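Long-range contacts in cytochrome P450 RhF (Acinetobacter radioresistens, PDB 6RO8), which probably inserts oxygen into organic substrates at a cysteine-ligated heme, this chain being the heme domain of a longer protein that also carries reductase and iron-sulfur modules: residues 81-86 against 115-120; 108-113 against 256-261; 180-185 against 239-244; 219-224 against 263-268. All blocks are in the same frame, centred on the assembly; numbering follows the deposited sequence.

Contact 1. Residues 81-86 against 115-120; sequences TFSACN and NEDEPV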
# COMPACT_ATOMS: atom_id res chain seq x y z
N THR A 81 -1.10 -22.97 2.23
CA THR A 81 -0.42 -22.99 3.53
C THR A 81 -0.46 -21.63 4.21
O THR A 81 -0.85 -21.51 5.37
CB THR A 81 1.03 -23.42 3.35
OG1 THR A 81 1.09 -24.46 2.37
CG2 THR A 81 1.57 -23.95 4.68
N PHE A 82 -0.03 -20.58 3.50
CA PHE A 82 0.05 -19.23 4.05
C PHE A 82 -1.08 -18.41 3.45
O PHE A 82 -1.00 -17.97 2.30
CB PHE A 82 1.41 -18.63 3.77
CG PHE A 82 2.52 -19.57 4.02
CD1 PHE A 82 2.86 -19.92 5.31
CD2 PHE A 82 3.20 -20.16 2.97
CE1 PHE A 82 3.87 -20.80 5.56
CE2 PHE A 82 4.20 -21.05 3.21
CZ PHE A 82 4.54 -21.38 4.52
N SER A 83 -2.13 -18.21 4.22
CA SER A 83 -3.32 -17.58 3.70
C SER A 83 -3.36 -16.10 4.06
O SER A 83 -2.76 -15.64 5.03
CB SER A 83 -4.58 -18.27 4.23
OG SER A 83 -5.15 -17.54 5.31
N ALA A 84 -4.12 -15.37 3.25
CA ALA A 84 -4.23 -13.93 3.33
C ALA A 84 -5.28 -13.46 4.33
O ALA A 84 -5.53 -12.26 4.40
CB ALA A 84 -4.57 -13.37 1.94
N CYS A 85 -5.88 -14.39 5.09
CA CYS A 85 -7.06 -14.05 5.89
C CYS A 85 -6.78 -12.90 6.85
O CYS A 85 -7.64 -12.04 7.06
CB CYS A 85 -7.55 -15.28 6.64
SG CYS A 85 -6.41 -16.03 7.84
N ASN A 86 -5.57 -12.82 7.39
CA ASN A 86 -5.23 -11.75 8.31
C ASN A 86 -4.74 -10.48 7.61
O ASN A 86 -4.37 -9.53 8.32
CB ASN A 86 -4.16 -12.24 9.29
CG ASN A 86 -2.85 -12.57 8.61
OD1 ASN A 86 -2.82 -12.87 7.41
ND2 ASN A 86 -1.76 -12.48 9.35
N ASN A 115 -7.65 -10.30 1.13
CA ASN A 115 -7.68 -11.18 2.30
C ASN A 115 -8.65 -12.34 2.14
O ASN A 115 -8.97 -13.01 3.13
CB ASN A 115 -8.02 -10.38 3.57
CG ASN A 115 -9.45 -9.87 3.60
OD1 ASN A 115 -10.13 -9.76 2.57
ND2 ASN A 115 -9.92 -9.55 4.80
N GLU A 116 -9.15 -12.58 0.93
CA GLU A 116 -9.96 -13.76 0.69
C GLU A 116 -9.04 -14.95 0.46
O GLU A 116 -7.94 -14.83 -0.06
CB GLU A 116 -10.91 -13.58 -0.49
CG GLU A 116 -11.86 -14.77 -0.70
CD GLU A 116 -12.81 -15.00 0.47
OE1 GLU A 116 -13.94 -14.47 0.43
OE2 GLU A 116 -12.42 -15.71 1.41
N ASP A 117 -9.52 -16.11 0.86
CA ASP A 117 -8.60 -17.18 1.18
C ASP A 117 -8.53 -18.29 0.15
O ASP A 117 -7.57 -19.06 0.16
CB ASP A 117 -9.00 -17.82 2.51
CG ASP A 117 -7.83 -18.21 3.29
OD1 ASP A 117 -7.14 -19.14 2.86
OD2 ASP A 117 -7.57 -17.53 4.31
N GLU A 118 -9.48 -18.36 -0.73
CA GLU A 118 -9.97 -19.70 -0.95
C GLU A 118 -9.23 -20.47 -2.03
O GLU A 118 -8.32 -19.94 -2.68
CB GLU A 118 -11.45 -19.62 -1.29
CG GLU A 118 -12.32 -20.79 -0.82
CD GLU A 118 -13.04 -20.50 0.47
OE1 GLU A 118 -12.93 -21.31 1.42
OE2 GLU A 118 -13.69 -19.44 0.55
N PRO A 119 -9.59 -21.74 -2.20
CA PRO A 119 -9.69 -22.29 -3.55
C PRO A 119 -10.68 -21.43 -4.34
O PRO A 119 -11.76 -21.08 -3.85
CB PRO A 119 -10.20 -23.72 -3.33
CG PRO A 119 -10.34 -23.90 -1.84
CD PRO A 119 -9.55 -22.81 -1.18
N VAL A 120 -10.26 -21.09 -5.55
CA VAL A 120 -10.88 -20.10 -6.44
C VAL A 120 -11.82 -19.05 -5.83
O VAL A 120 -11.98 -18.01 -6.46
CB VAL A 120 -11.56 -20.82 -7.63
CG1 VAL A 120 -10.51 -21.66 -8.40
CG2 VAL A 120 -12.64 -21.68 -7.15
O HOH W 1 -8.03 -9.44 6.74
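The hydroxyl of S83 holds D117, and C85 CB packs 3.2 Å from D117 OD2 of the same carboxylate. S83 OG donates to D117 OD2 over 2.6 Å, reaching this oxygen on its syn side and 15° out of the carboxylate plane. The same hydroxyl accepts from C85 N at 3.2 Å with an almost straight N-H...O angle of 168°, an ST turn that probably helps to hold the serine in this rotation. D117 OD2 also makes a salt bridge with R111, so one carboxylate oxygen serves both a neutral and a charged donor.

Backbone carbons provide a second layer. N115 CA approaches A84 O at 3.2 Å, and C85 CA lies 3.5 Å from N115 O; both are CA-H...O contacts, the second the straighter. The methyl of A84 completes this layer, packing 3.8 Å from N115 CA.

Water gives the third link, donating to C85 O at 2.6 Å and accepting from N115 ND2 at 2.7 Å. With CG between the backbone N and the carbonyl carbon (chi1 69°), the N115 amide can send ND2 to the water while OD1 accepts from T112 N.

The arrangement belongs to the P450 fold: the loop between the B' and C helices is fastened to edge strand 82-83 of the main sheet, with A84 beside the heme-binding residues R322 and H379.

Contact 2. Residues 108-113 against 256-261; sequences GMNRTL and TDNYLH. With HEM (protoporphyrin IX containing Fe), chain B.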
# COMPACT_ATOMS: atom_id res chain seq x y z
N GLY A 108 -19.32 -4.67 9.48
CA GLY A 108 -19.32 -6.05 9.04
C GLY A 108 -18.23 -6.37 8.05
O GLY A 108 -18.42 -7.20 7.15
N MET A 109 -17.08 -5.74 8.21
CA MET A 109 -15.98 -5.96 7.28
C MET A 109 -15.49 -7.39 7.38
O MET A 109 -15.07 -7.83 8.45
CB MET A 109 -14.85 -5.00 7.58
CG MET A 109 -13.62 -5.28 6.80
SD MET A 109 -13.64 -4.41 5.25
CE MET A 109 -12.62 -5.53 4.31
N ASN A 110 -15.52 -8.13 6.26
CA ASN A 110 -15.04 -9.50 6.22
C ASN A 110 -14.09 -9.62 5.04
O ASN A 110 -13.15 -8.84 4.94
CB ASN A 110 -16.18 -10.50 6.21
CG ASN A 110 -15.73 -11.90 6.60
OD1 ASN A 110 -14.79 -12.08 7.37
ND2 ASN A 110 -16.40 -12.90 6.05
N ARG A 111 -14.31 -10.58 4.15
CA ARG A 111 -13.38 -10.82 3.06
C ARG A 111 -13.66 -9.93 1.85
O ARG A 111 -14.81 -9.73 1.46
CB ARG A 111 -13.46 -12.28 2.63
CG ARG A 111 -13.46 -13.21 3.79
CD ARG A 111 -12.23 -12.98 4.64
NE ARG A 111 -11.26 -14.03 4.42
CZ ARG A 111 -11.32 -15.22 5.01
NH1 ARG A 111 -12.30 -15.49 5.86
NH2 ARG A 111 -10.41 -16.13 4.74
N THR A 112 -12.58 -9.43 1.26
CA THR A 112 -12.63 -8.73 -0.02
C THR A 112 -11.93 -9.59 -1.05
O THR A 112 -12.30 -10.75 -1.27
CB THR A 112 -11.96 -7.37 0.08
OG1 THR A 112 -10.62 -7.55 0.56
CG2 THR A 112 -12.72 -6.48 1.04
N LEU A 113 -10.90 -9.04 -1.69
CA LEU A 113 -10.02 -9.82 -2.53
C LEU A 113 -8.69 -10.11 -1.85
O LEU A 113 -8.24 -11.26 -1.84
CB LEU A 113 -9.76 -9.10 -3.86
CG LEU A 113 -10.85 -9.23 -4.92
CD1 LEU A 113 -10.43 -8.53 -6.20
CD2 LEU A 113 -11.16 -10.69 -5.19
N THR A 256 -20.34 -11.79 -3.43
CA THR A 256 -21.37 -11.77 -2.40
C THR A 256 -21.72 -10.35 -1.99
O THR A 256 -20.99 -9.39 -2.24
CB THR A 256 -20.90 -12.54 -1.17
OG1 THR A 256 -19.96 -11.75 -0.45
CG2 THR A 256 -20.25 -13.84 -1.59
N ASP A 257 -22.86 -10.23 -1.30
CA ASP A 257 -23.29 -8.90 -0.88
C ASP A 257 -22.36 -8.33 0.18
O ASP A 257 -22.06 -7.14 0.16
CB ASP A 257 -24.73 -8.95 -0.36
CG ASP A 257 -25.41 -7.59 -0.40
OD1 ASP A 257 -24.70 -6.55 -0.51
OD2 ASP A 257 -26.65 -7.55 -0.32
N ASN A 258 -21.90 -9.16 1.12
CA ASN A 258 -20.92 -8.68 2.08
C ASN A 258 -19.62 -8.31 1.39
O ASN A 258 -18.98 -7.31 1.74
CB ASN A 258 -20.62 -9.71 3.16
CG ASN A 258 -19.50 -9.25 4.07
OD1 ASN A 258 -18.31 -9.52 3.83
ND2 ASN A 258 -19.87 -8.52 5.12
N TYR A 259 -19.20 -9.11 0.41
CA TYR A 259 -18.01 -8.74 -0.34
C TYR A 259 -18.20 -7.37 -0.97
O TYR A 259 -17.26 -6.57 -1.02
CB TYR A 259 -17.68 -9.78 -1.41
CG TYR A 259 -16.73 -9.20 -2.42
CD1 TYR A 259 -15.37 -9.09 -2.14
CD2 TYR A 259 -17.20 -8.69 -3.63
CE1 TYR A 259 -14.50 -8.53 -3.06
CE2 TYR A 259 -16.36 -8.13 -4.54
CZ TYR A 259 -15.01 -8.05 -4.26
OH TYR A 259 -14.19 -7.47 -5.21
N LEU A 260 -19.40 -7.08 -1.47
CA LEU A 260 -19.64 -5.77 -2.06
C LEU A 260 -19.41 -4.67 -1.04
O LEU A 260 -18.68 -3.70 -1.30
CB LEU A 260 -21.05 -5.70 -2.63
CG LEU A 260 -21.23 -6.21 -4.06
CD1 LEU A 260 -20.79 -7.66 -4.20
CD2 LEU A 260 -22.69 -6.04 -4.49
N HIS A 261 -19.98 -4.82 0.15
CA HIS A 261 -19.85 -3.78 1.16
C HIS A 261 -18.43 -3.73 1.70
O HIS A 261 -17.87 -2.64 1.88
CB HIS A 261 -20.86 -4.04 2.27
CG HIS A 261 -21.08 -2.87 3.17
ND1 HIS A 261 -22.16 -2.79 4.03
CD2 HIS A 261 -20.37 -1.74 3.35
CE1 HIS A 261 -22.09 -1.65 4.70
NE2 HIS A 261 -21.01 -1.00 4.31
CHA HEM B . -3.12 -6.41 -3.77
CHB HEM B . 0.38 -3.10 -3.08
CHC HEM B . -2.07 0.19 -5.71
CHD HEM B . -5.74 -2.98 -5.97
C1A HEM B . -1.96 -5.81 -3.33
C2A HEM B . -0.94 -6.39 -2.47
C3A HEM B . 0.01 -5.49 -2.29
C4A HEM B . -0.35 -4.28 -3.00
CMA HEM B . 1.28 -5.71 -1.44
CAA HEM B . -0.95 -7.82 -1.89
CBA HEM B . -0.07 -8.67 -2.79
CGA HEM B . -0.07 -10.11 -2.36
O1A HEM B . -0.72 -10.45 -1.35
O2A HEM B . 0.59 -10.92 -3.06
C1B HEM B . 0.07 -1.97 -3.79
C2B HEM B . 0.96 -0.85 -4.03
C3B HEM B . 0.28 0.07 -4.74
C4B HEM B . -1.06 -0.44 -5.00
CMB HEM B . 2.42 -0.79 -3.50
CAB HEM B . 0.74 1.45 -5.29
CBB HEM B . 2.00 1.89 -5.31
C1C HEM B . -3.29 -0.38 -6.02
C2C HEM B . -4.39 0.22 -6.75
C3C HEM B . -5.39 -0.68 -6.81
C4C HEM B . -4.96 -1.87 -6.12
CMC HEM B . -4.35 1.65 -7.34
CAC HEM B . -6.80 -0.62 -7.45
CBC HEM B . -7.27 0.46 -8.07
C1D HEM B . -5.38 -4.17 -5.38
C2D HEM B . -6.21 -5.34 -5.26
C3D HEM B . -5.50 -6.29 -4.67
C4D HEM B . -4.17 -5.76 -4.38
CMD HEM B . -7.68 -5.48 -5.72
CAD HEM B . -6.04 -7.70 -4.32
CBD HEM B . -5.85 -8.68 -5.47
CGD HEM B . -5.95 -10.09 -4.93
O1D HEM B . -6.18 -10.24 -3.71
O2D HEM B . -5.80 -11.07 -5.71
NA HEM B . -1.57 -4.52 -3.62
NB HEM B . -1.15 -1.69 -4.40
NC HEM B . -3.68 -1.65 -5.65
ND HEM B . -4.13 -4.46 -4.84
FE HEM B . -2.65 -3.06 -4.65
O HOH W 2 -3.65 -2.49 -2.65
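T112 and Y259 bring the two backbones closest, CA to CA 5.4 Å, as the irregular chain of 108-113 passes the first turn of helix 257-270. At one end the grip is polar. N258 ND2 donates to G108 O over 2.8 Å with an N-H...O angle of 160°; the acceptor lies practically in the plane of the asparagine amide, while the donor is tilted 15° from the carbonyl plane. The other end of the amide, OD1, rests 3.3 Å from N110 CB and is hydrogen-bonded to S262 OG, a hydroxyl that also pairs with N110 N. Both ends of N258 are thus employed in holding the loop.

Further along, the ring of Y259 presents an edge to the backbone. CE1 comes to 3.4 Å from T112 C, with L113 N also near the ring plane. Its CG is anti to the backbone N (chi1 163°), which swings the phenol away from the helix along the loop, until OH reaches 3.8 Å from L113 CG and the two side chains cross obliquely. At the start of the helix T256 is the N-cap: its OG1 accepts from Y259 N at 2.9 Å.

L113 is part of the heme pocket, its CD1 4.1 Å from the heme methyl CMD. The iron carries a water on one side, while C381 is its axial protein ligand. Chemically, the contact changes character along its length, from a directed amide bond at G108, with N110 linked through S262, to undirected ring-edge and leucine packing beside the porphyrin.

Contact 3. Residues 180-185 against 239-244; sequences LGVPED and GWMYDM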
# COMPACT_ATOMS: atom_id res chain seq x y z
N LEU A 180 -13.24 3.54 -9.86
CA LEU A 180 -14.44 2.96 -9.28
C LEU A 180 -15.64 3.73 -9.80
O LEU A 180 -15.51 4.73 -10.51
CB LEU A 180 -14.35 2.99 -7.76
CG LEU A 180 -13.03 2.41 -7.21
CD1 LEU A 180 -12.79 2.78 -5.75
CD2 LEU A 180 -13.01 0.90 -7.36
N GLY A 181 -16.82 3.29 -9.48
CA GLY A 181 -17.88 4.14 -10.02
C GLY A 181 -18.40 5.15 -9.01
O GLY A 181 -19.62 5.38 -8.94
N VAL A 182 -17.51 5.74 -8.23
CA VAL A 182 -17.86 6.34 -6.94
C VAL A 182 -17.86 7.86 -7.08
O VAL A 182 -16.82 8.44 -7.43
CB VAL A 182 -16.91 5.89 -5.83
CG1 VAL A 182 -17.18 6.66 -4.55
CG2 VAL A 182 -17.04 4.39 -5.59
N PRO A 183 -18.97 8.54 -6.79
CA PRO A 183 -19.04 10.00 -7.00
C PRO A 183 -18.20 10.75 -5.99
O PRO A 183 -18.31 10.54 -4.78
CB PRO A 183 -20.53 10.32 -6.83
CG PRO A 183 -21.23 9.00 -6.74
CD PRO A 183 -20.23 8.00 -6.26
N GLU A 184 -17.34 11.64 -6.49
CA GLU A 184 -16.57 12.51 -5.62
C GLU A 184 -17.50 13.28 -4.70
O GLU A 184 -18.57 13.72 -5.12
CB GLU A 184 -15.74 13.49 -6.46
CG GLU A 184 -15.23 12.91 -7.77
CD GLU A 184 -14.60 13.95 -8.67
OE1 GLU A 184 -15.17 15.07 -8.79
OE2 GLU A 184 -13.53 13.66 -9.25
N ASP A 185 -17.12 13.40 -3.44
CA ASP A 185 -17.64 14.50 -2.64
C ASP A 185 -16.54 14.97 -1.71
O ASP A 185 -15.40 15.13 -2.15
CB ASP A 185 -18.91 14.11 -1.87
CG ASP A 185 -18.79 12.81 -1.13
OD1 ASP A 185 -17.81 12.08 -1.36
OD2 ASP A 185 -19.70 12.51 -0.33
N GLY A 239 -17.68 1.86 -13.93
CA GLY A 239 -16.63 1.90 -12.93
C GLY A 239 -16.48 0.50 -12.36
O GLY A 239 -17.38 -0.34 -12.45
N TRP A 240 -15.33 0.25 -11.75
CA TRP A 240 -15.06 -1.10 -11.27
C TRP A 240 -16.10 -1.57 -10.25
O TRP A 240 -16.49 -2.75 -10.26
CB TRP A 240 -13.68 -1.16 -10.66
CG TRP A 240 -13.19 -2.54 -10.51
CD1 TRP A 240 -13.51 -3.61 -11.30
CD2 TRP A 240 -12.29 -3.01 -9.52
NE1 TRP A 240 -12.84 -4.73 -10.86
CE2 TRP A 240 -12.09 -4.39 -9.76
CE3 TRP A 240 -11.63 -2.41 -8.45
CZ2 TRP A 240 -11.25 -5.17 -8.97
CZ3 TRP A 240 -10.81 -3.18 -7.66
CH2 TRP A 240 -10.62 -4.54 -7.92
N MET A 241 -16.58 -0.68 -9.38
CA MET A 241 -17.58 -1.11 -8.41
C MET A 241 -18.89 -1.48 -9.09
O MET A 241 -19.56 -2.44 -8.68
CB MET A 241 -17.79 -0.02 -7.35
CG MET A 241 -16.67 0.08 -6.32
SD MET A 241 -16.28 -1.52 -5.58
CE MET A 241 -17.90 -2.06 -5.00
N TYR A 242 -19.27 -0.76 -10.15
CA TYR A 242 -20.43 -1.15 -10.94
C TYR A 242 -20.23 -2.52 -11.57
O TYR A 242 -21.20 -3.27 -11.75
CB TYR A 242 -20.72 -0.12 -12.03
CG TYR A 242 -21.31 1.15 -11.49
CD1 TYR A 242 -22.60 1.17 -10.94
CD2 TYR A 242 -20.58 2.32 -11.51
CE1 TYR A 242 -23.14 2.35 -10.44
CE2 TYR A 242 -21.11 3.50 -11.01
CZ TYR A 242 -22.39 3.51 -10.47
OH TYR A 242 -22.88 4.69 -9.98
N ASP A 243 -18.99 -2.86 -11.94
CA ASP A 243 -18.74 -4.21 -12.45
C ASP A 243 -19.05 -5.25 -11.38
O ASP A 243 -19.76 -6.23 -11.64
CB ASP A 243 -17.30 -4.33 -12.93
CG ASP A 243 -17.00 -3.41 -14.08
OD1 ASP A 243 -17.92 -3.07 -14.84
OD2 ASP A 243 -15.82 -3.02 -14.22
N MET A 244 -18.53 -5.05 -10.17
CA MET A 244 -18.80 -6.01 -9.10
C MET A 244 -20.30 -6.13 -8.84
O MET A 244 -20.84 -7.24 -8.79
CB MET A 244 -18.07 -5.61 -7.81
CG MET A 244 -16.72 -4.95 -7.99
SD MET A 244 -15.77 -4.99 -6.46
CE MET A 244 -14.26 -4.17 -6.94
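L180, the first residue to leave helix 170-179, packs its CD2 branch against two side chains of helix 240-250. This methyl lies at the edge of the W240 indole, near the ring plane and 3.7 Å from CE3, and 3.9 Å from M241 CG. L180 and M241 run alongside each other in the same direction; bends at chi2 and chi3 (-51° and -53°) then curl the methionine tip away from the loop. V182 CG2 touches M241 CG more loosely at 4.4 Å.

In P450 nomenclature this is the turn between the E and F helices meeting the start of the H helix, and W240 touches the heme, while its ring meets F132 edge-to-face.

Backbone packing depends on two glycines. G181 CA and G239 CA approach to 3.9 Å. A CB on G181 would run into Y242 CD2, one on G239 into L180 C and G181 CA; G239 also has backbone angles that call for glycine. It is the N-cap, and its carbonyl O accepts from D243 N at 3.0 Å. A backbone hydrogen bond ties W240 to F179.

Y242 brings CE2 to 3.2 Å from G181 O and 3.4 Å from G181 CA, the carbonyl oblique to its ring.

Contact 4. Residues 219-224 against 263-268; sequences QFWEYS and MMMAIM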
# COMPACT_ATOMS: atom_id res chain seq x y z
N GLN A 219 -18.23 5.05 10.81
CA GLN A 219 -18.85 5.92 9.83
C GLN A 219 -18.43 5.56 8.41
O GLN A 219 -19.26 5.49 7.51
CB GLN A 219 -18.50 7.37 10.14
CG GLN A 219 -18.94 7.81 11.51
CD GLN A 219 -18.51 9.22 11.81
OE1 GLN A 219 -17.98 9.91 10.93
NE2 GLN A 219 -18.70 9.66 13.04
N PHE A 220 -17.13 5.32 8.21
CA PHE A 220 -16.63 4.81 6.94
C PHE A 220 -17.46 3.63 6.44
O PHE A 220 -17.88 3.60 5.28
CB PHE A 220 -15.15 4.42 7.11
CG PHE A 220 -14.39 4.29 5.82
CD1 PHE A 220 -14.98 4.62 4.61
CD2 PHE A 220 -13.07 3.83 5.83
CE1 PHE A 220 -14.26 4.50 3.43
CE2 PHE A 220 -12.36 3.72 4.68
CZ PHE A 220 -12.96 4.05 3.47
N TRP A 221 -17.70 2.65 7.30
CA TRP A 221 -18.55 1.52 6.93
C TRP A 221 -19.94 2.00 6.53
O TRP A 221 -20.47 1.60 5.49
CB TRP A 221 -18.64 0.53 8.09
CG TRP A 221 -19.44 -0.69 7.76
CD1 TRP A 221 -20.73 -0.96 8.13
CD2 TRP A 221 -19.00 -1.82 7.00
NE1 TRP A 221 -21.12 -2.18 7.63
CE2 TRP A 221 -20.07 -2.73 6.94
CE3 TRP A 221 -17.80 -2.14 6.36
CZ2 TRP A 221 -19.99 -3.94 6.26
CZ3 TRP A 221 -17.72 -3.35 5.69
CH2 TRP A 221 -18.80 -4.23 5.65
N GLU A 222 -20.54 2.86 7.35
CA GLU A 222 -21.87 3.36 7.04
C GLU A 222 -21.88 4.13 5.73
O GLU A 222 -22.79 3.96 4.91
CB GLU A 222 -22.36 4.25 8.17
CG GLU A 222 -23.81 4.60 8.07
CD GLU A 222 -24.30 5.23 9.35
OE1 GLU A 222 -23.63 6.16 9.83
OE2 GLU A 222 -25.35 4.79 9.88
N TYR A 223 -20.87 4.98 5.52
CA TYR A 223 -20.78 5.74 4.27
C TYR A 223 -20.77 4.81 3.06
O TYR A 223 -21.57 4.99 2.13
CB TYR A 223 -19.52 6.62 4.29
CG TYR A 223 -19.32 7.40 2.99
CD1 TYR A 223 -20.04 8.57 2.74
CD2 TYR A 223 -18.42 6.95 2.03
CE1 TYR A 223 -19.86 9.27 1.56
CE2 TYR A 223 -18.24 7.66 0.84
CZ TYR A 223 -18.96 8.81 0.61
OH TYR A 223 -18.80 9.52 -0.55
N SER A 224 -19.87 3.82 3.05
CA SER A 224 -19.73 2.84 1.97
C SER A 224 -21.05 2.13 1.75
O SER A 224 -21.41 1.81 0.60
CB SER A 224 -18.59 1.87 2.29
OG SER A 224 -18.50 1.63 3.68
N MET A 263 -15.60 -4.78 0.15
CA MET A 263 -14.68 -4.28 -0.87
C MET A 263 -14.86 -2.78 -1.07
O MET A 263 -13.88 -2.05 -1.24
CB MET A 263 -14.87 -5.04 -2.18
CG MET A 263 -13.84 -4.69 -3.28
SD MET A 263 -12.13 -5.04 -2.78
CE MET A 263 -11.48 -5.83 -4.24
N MET A 264 -16.10 -2.30 -1.05
CA MET A 264 -16.34 -0.86 -1.17
C MET A 264 -15.41 -0.10 -0.23
O MET A 264 -14.63 0.75 -0.67
CB MET A 264 -17.80 -0.53 -0.85
CG MET A 264 -18.70 -0.35 -2.06
SD MET A 264 -18.17 0.93 -3.22
CE MET A 264 -18.43 2.38 -2.23
N MET A 265 -15.46 -0.42 1.07
CA MET A 265 -14.67 0.34 2.04
C MET A 265 -13.18 0.08 1.88
O MET A 265 -12.39 1.03 1.91
CB MET A 265 -15.09 -0.00 3.46
CG MET A 265 -14.79 1.13 4.41
SD MET A 265 -15.00 0.68 6.16
CE MET A 265 -14.27 -0.93 6.20
N ALA A 266 -12.79 -1.17 1.71
CA ALA A 266 -11.37 -1.47 1.58
C ALA A 266 -10.79 -0.85 0.31
O ALA A 266 -9.74 -0.20 0.35
CB ALA A 266 -11.17 -2.99 1.61
N ILE A 267 -11.50 -1.00 -0.81
CA ILE A 267 -10.94 -0.54 -2.08
C ILE A 267 -10.91 0.99 -2.14
O ILE A 267 -10.07 1.56 -2.85
CB ILE A 267 -11.70 -1.17 -3.27
CG1 ILE A 267 -10.76 -1.31 -4.47
CG2 ILE A 267 -12.94 -0.35 -3.65
CD1 ILE A 267 -9.44 -1.99 -4.11
N MET A 268 -11.78 1.66 -1.38
CA MET A 268 -11.77 3.12 -1.36
C MET A 268 -10.61 3.71 -0.60
O MET A 268 -10.49 4.94 -0.56
CB MET A 268 -13.07 3.67 -0.80
CG MET A 268 -14.16 3.62 -1.82
SD MET A 268 -15.66 4.40 -1.20
CE MET A 268 -14.99 5.57 -0.04
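M265 crosses from helix 263-268 to the aromatic side of helix 219-224; the axes of the two segments pass 9.1 Å apart, with 113° between their N-to-C directions. Its CB starts beside S224 OG at 3.8 Å, close to where the backbones come nearest. With CG anti to the backbone N, the chain is sent out over F220: CG stands 3.2 Å from the centroid of that ring and only 2° off its normal, a CH-pi contact squarely on the face. SD follows, still above the same face at 4.0 Å from the centroid, and so makes a Met-aromatic contact. A bend at chi3 (43°) then turns CE toward W221, where it meets the indole at its edge, 3.7 Å from CE3. SD lies at the edge of the W221 six-membered ring as well, so a single sulfur serves two aromatic residues, one by face and one by edge.

M268 works differently. Its CE methyl sits at the edge of two rings, 3.7 Å from F220 CE1 and 4.0 Å from Y223 CE2, and the M268 and F220 side chains run antiparallel past one another. S224, small enough for the helices to approach, sets its CB 4.0 Å from M264 CB.

In the P450 fold these are the G helix and the start of the long helix that crosses the distal side of the heme. Around the crossing, F193 of helix 187-202 stacks on F220, H261 one turn earlier on helix 257-270 stacks on W221 and bonds to its carbonyl, and M241 of helix 240-250 packs against M264.

How the contacts relate
Contacts 1 and 2 share the loop between helices 96-104 and 121-127, their centres 14 Å apart, and meet where N110 O lies near N115 ND2. Contacts 2 and 4 lie 10 Å apart on successive turns of helix 257-270, while contact 3, 12 Å from contact 4, uses the preceding helix 240-250 and touches contact 4 where W240 packs on I267. Contacts 1 and 3 stand 25 Å apart without touching. Along the chain contact 1 closes before contacts 3 and 4 open, whereas contact 2 encloses contact 3 and interleaves with contacts 1 and 4. Contacts 2 and 3 reach the heme directly, through L113 and W240, while contact 4 lies farther out.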